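Local structure of aminoglycoside 3'-phosphotransferase AphA1-IAB (Acinetobacter baumannii, 4GKH) at residues V71-P81 against R131-F142. The protein confers resistance to kanamycin and related aminoglycosides by catalysing nucleotide-dependent phosphorylation of the antibiotic's 3'-hydroxyl. Numbering follows the deposited sequence.
Sequences VRLNWLTAFMP and RLHSIPVCNCPF
N139, which meets W75 and F79, grips P136 O twice: N139 ND2 lies 3.0 Å from P136 O, and backbone N139 N reaches it from the same face of its plane. The side-chain amide pins the 3-10 segment 137-139, whose end presents N139 O to the indole of W75. The W75 NE1 to N139 O bond is short at 2.9 Å but bent to 122°, hence weak.

The indole is also held by packing. With CG anti to the backbone N (chi1 173°), W75 extends from its helix toward residues 139-142. P141 CD sits 3.7 Å from the centroid of its five-membered ring, a CH-pi contact, while C140 SG lies 4.1 Å from the six-membered ring's centroid, a sulfur-aromatic contact. Within the same segment, F79 CE2 lies above the rim of the opposite face. F142 directs an edge at the indole face in an offset T-shaped pair, its centroid 5.9 Å from that of the five-membered ring, and its ring is clasped between P141 CG and R72. R72 CG stands 3.7 Å from the F142 centroid, and the guanidinium stacks off-centre, planes 28° apart, as a cation-pi contact. Bonds from R72 NE to V221 O and R72 NH1 to D68 O steady that group.

Farther along, I135 CD1 inserts 3.6 Å from F79 CB and touches L76. The doubly bent selenomethionine M80 packs its CG 3.9 Å from L132 CD1; CE lies over one face of the R131 guanidinium, and SE and CE also meet L132 N.

In this kinase-like fold the contact joins the two lobes: helix 61-76, beside the five-stranded sheet and probably equivalent to the kinase C helix, leans on the end of helix 118-133 and the following loop, while strand 193-196 contributes V195 against W75, I135 and C140.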
# COMPACT_ATOMS: atom_id res chain seq x y z
N VAL A 71 13.05 0.98 5.72
CA VAL A 71 13.70 -0.32 5.87
C VAL A 71 13.02 -1.39 5.06
O VAL A 71 13.66 -2.35 4.62
CB VAL A 71 13.81 -0.79 7.32
CG1 VAL A 71 14.75 0.11 8.05
CG2 VAL A 71 12.44 -0.88 7.98
N ARG A 72 11.71 -1.25 4.87
CA ARG A 72 10.99 -2.19 4.03
C ARG A 72 11.38 -2.03 2.55
O ARG A 72 11.52 -3.04 1.83
CB ARG A 72 9.47 -2.06 4.26
CG ARG A 72 9.03 -2.84 5.51
CD ARG A 72 7.77 -2.24 6.16
NE ARG A 72 7.47 -2.89 7.44
CZ ARG A 72 8.08 -2.62 8.59
NH1 ARG A 72 9.05 -1.71 8.63
NH2 ARG A 72 7.73 -3.27 9.69
N LEU A 73 11.59 -0.79 2.11
CA LEU A 73 12.09 -0.54 0.74
C LEU A 73 13.46 -1.17 0.58
O LEU A 73 13.76 -1.80 -0.43
CB LEU A 73 12.24 0.96 0.46
CG LEU A 73 11.07 1.84 0.01
CD1 LEU A 73 11.49 3.29 0.11
CD2 LEU A 73 10.68 1.50 -1.42
N ASN A 74 14.29 -0.97 1.58
CA ASN A 74 15.65 -1.50 1.54
C ASN A 74 15.64 -3.03 1.41
O ASN A 74 16.45 -3.59 0.67
CB ASN A 74 16.42 -1.06 2.79
CG ASN A 74 17.89 -1.40 2.72
OD1 ASN A 74 18.62 -0.89 1.87
ND2 ASN A 74 18.33 -2.27 3.63
N TRP A 75 14.70 -3.69 2.08
CA TRP A 75 14.61 -5.15 2.03
C TRP A 75 13.99 -5.67 0.74
O TRP A 75 14.56 -6.54 0.06
CB TRP A 75 13.82 -5.71 3.22
CG TRP A 75 13.58 -7.17 3.06
CD1 TRP A 75 14.51 -8.18 3.18
CD2 TRP A 75 12.36 -7.80 2.68
NE1 TRP A 75 13.92 -9.39 2.91
CE2 TRP A 75 12.60 -9.19 2.61
CE3 TRP A 75 11.07 -7.32 2.42
CZ2 TRP A 75 11.61 -10.11 2.28
CZ3 TRP A 75 10.08 -8.24 2.06
CH2 TRP A 75 10.35 -9.61 2.01
N LEU A 76 12.83 -5.13 0.40
CA LEU A 76 12.01 -5.72 -0.66
C LEU A 76 12.59 -5.52 -2.06
O LEU A 76 12.27 -6.25 -3.01
CB LEU A 76 10.58 -5.18 -0.56
CG LEU A 76 9.53 -5.72 -1.53
CD1 LEU A 76 9.44 -7.24 -1.45
CD2 LEU A 76 8.18 -5.08 -1.23
N THR A 77 13.49 -4.55 -2.19
CA THR A 77 14.09 -4.24 -3.48
C THR A 77 14.89 -5.41 -4.08
O THR A 77 15.09 -5.49 -5.30
CB THR A 77 14.97 -2.98 -3.40
OG1 THR A 77 15.52 -2.71 -4.69
CG2 THR A 77 16.09 -3.18 -2.42
N ALA A 78 15.33 -6.33 -3.22
CA ALA A 78 16.01 -7.54 -3.70
C ALA A 78 15.05 -8.45 -4.48
O ALA A 78 15.49 -9.27 -5.31
CB ALA A 78 16.62 -8.29 -2.53
N PHE A 79 13.75 -8.28 -4.22
CA PHE A 79 12.74 -9.19 -4.77
C PHE A 79 11.74 -8.60 -5.78
O PHE A 79 11.21 -9.31 -6.64
CB PHE A 79 11.98 -9.85 -3.61
CG PHE A 79 12.86 -10.52 -2.61
CD1 PHE A 79 13.30 -11.82 -2.83
CD2 PHE A 79 13.28 -9.85 -1.47
CE1 PHE A 79 14.12 -12.44 -1.91
CE2 PHE A 79 14.10 -10.47 -0.55
CZ PHE A 79 14.53 -11.76 -0.76
N MSE A 80 11.46 -7.30 -5.67
CA MSE A 80 10.42 -6.66 -6.46
C MSE A 80 10.87 -5.28 -6.92
O MSE A 80 11.71 -4.66 -6.27
CB MSE A 80 9.14 -6.52 -5.60
CG MSE A 80 8.56 -7.85 -5.13
SE MSE A 80 7.91 -8.96 -6.57
CE MSE A 80 6.34 -7.90 -7.04
N PRO A 81 10.30 -4.78 -8.03
CA PRO A 81 10.61 -3.42 -8.51
C PRO A 81 9.95 -2.33 -7.65
O PRO A 81 8.73 -2.28 -7.58
CB PRO A 81 10.02 -3.41 -9.92
CG PRO A 81 8.94 -4.42 -9.89
CD PRO A 81 9.40 -5.50 -8.95
N ARG A 131 3.64 -12.83 -7.95
CA ARG A 131 5.09 -12.73 -7.76
C ARG A 131 5.41 -12.39 -6.31
O ARG A 131 6.21 -13.07 -5.66
CB ARG A 131 5.71 -11.66 -8.65
CG ARG A 131 5.90 -12.05 -10.10
CD ARG A 131 6.32 -10.83 -10.93
NE ARG A 131 7.60 -10.27 -10.51
CZ ARG A 131 8.09 -9.11 -10.94
NH1 ARG A 131 9.26 -8.68 -10.51
NH2 ARG A 131 7.39 -8.38 -11.80
N LEU A 132 4.79 -11.32 -5.82
CA LEU A 132 5.01 -10.89 -4.43
C LEU A 132 4.73 -12.01 -3.44
O LEU A 132 5.52 -12.27 -2.52
CB LEU A 132 4.12 -9.68 -4.10
CG LEU A 132 4.33 -9.11 -2.70
CD1 LEU A 132 5.71 -8.49 -2.59
CD2 LEU A 132 3.24 -8.08 -2.38
N HIS A 133 3.60 -12.67 -3.63
CA HIS A 133 3.20 -13.75 -2.74
C HIS A 133 3.99 -15.03 -2.91
O HIS A 133 3.81 -15.97 -2.14
CB HIS A 133 1.69 -13.99 -2.84
CG HIS A 133 0.88 -12.86 -2.28
ND1 HIS A 133 -0.49 -12.89 -2.21
CD2 HIS A 133 1.26 -11.67 -1.76
CE1 HIS A 133 -0.93 -11.77 -1.66
NE2 HIS A 133 0.12 -11.01 -1.37
N SER A 134 4.88 -15.09 -3.91
CA SER A 134 5.71 -16.27 -4.10
C SER A 134 7.06 -16.14 -3.40
O SER A 134 7.85 -17.09 -3.38
CB SER A 134 5.95 -16.54 -5.59
OG SER A 134 6.82 -15.56 -6.13
N ILE A 135 7.35 -14.97 -2.83
CA ILE A 135 8.62 -14.82 -2.11
C ILE A 135 8.59 -15.74 -0.89
O ILE A 135 7.66 -15.65 -0.09
CB ILE A 135 8.84 -13.37 -1.63
CG1 ILE A 135 8.90 -12.41 -2.82
CG2 ILE A 135 10.12 -13.29 -0.79
CD1 ILE A 135 8.78 -10.94 -2.40
N PRO A 136 9.59 -16.63 -0.74
CA PRO A 136 9.54 -17.50 0.45
C PRO A 136 9.53 -16.68 1.73
O PRO A 136 10.34 -15.76 1.84
CB PRO A 136 10.82 -18.34 0.32
CG PRO A 136 11.02 -18.42 -1.20
CD PRO A 136 10.66 -17.04 -1.68
N VAL A 137 8.61 -16.96 2.66
CA VAL A 137 8.48 -16.11 3.84
C VAL A 137 9.72 -16.18 4.73
O VAL A 137 9.92 -15.32 5.58
CB VAL A 137 7.21 -16.39 4.71
CG1 VAL A 137 5.92 -16.08 3.93
CG2 VAL A 137 7.22 -17.80 5.27
N CYS A 138 10.55 -17.21 4.54
CA CYS A 138 11.81 -17.30 5.29
C CYS A 138 12.77 -16.14 5.00
O CYS A 138 13.72 -15.91 5.74
CB CYS A 138 12.51 -18.63 5.04
SG CYS A 138 13.09 -18.88 3.33
N ASN A 139 12.50 -15.39 3.93
CA ASN A 139 13.33 -14.25 3.55
C ASN A 139 12.94 -12.97 4.29
O ASN A 139 13.69 -11.99 4.26
CB ASN A 139 13.20 -13.99 2.05
CG ASN A 139 13.82 -15.10 1.20
OD1 ASN A 139 15.03 -15.24 1.16
ND2 ASN A 139 12.99 -15.86 0.52
N CYS A 140 11.78 -12.96 4.93
CA CYS A 140 11.16 -11.71 5.36
C CYS A 140 11.25 -11.43 6.86
O CYS A 140 10.71 -12.19 7.67
CB CYS A 140 9.69 -11.65 4.92
SG CYS A 140 8.89 -10.06 5.31
N PRO A 141 11.96 -10.35 7.25
CA PRO A 141 12.21 -10.07 8.66
C PRO A 141 11.09 -9.23 9.28
O PRO A 141 11.20 -8.79 10.44
CB PRO A 141 13.51 -9.25 8.62
CG PRO A 141 13.38 -8.47 7.36
CD PRO A 141 12.64 -9.38 6.37
N PHE A 142 10.01 -9.02 8.54
CA PHE A 142 8.92 -8.17 9.02
C PHE A 142 7.63 -8.94 9.35
O PHE A 142 7.15 -9.77 8.56
CB PHE A 142 8.61 -7.03 8.04
CG PHE A 142 9.81 -6.21 7.69
CD1 PHE A 142 10.41 -5.40 8.65
CD2 PHE A 142 10.36 -6.26 6.42
CE1 PHE A 142 11.54 -4.65 8.34
CE2 PHE A 142 11.47 -5.51 6.09
CZ PHE A 142 12.06 -4.70 7.06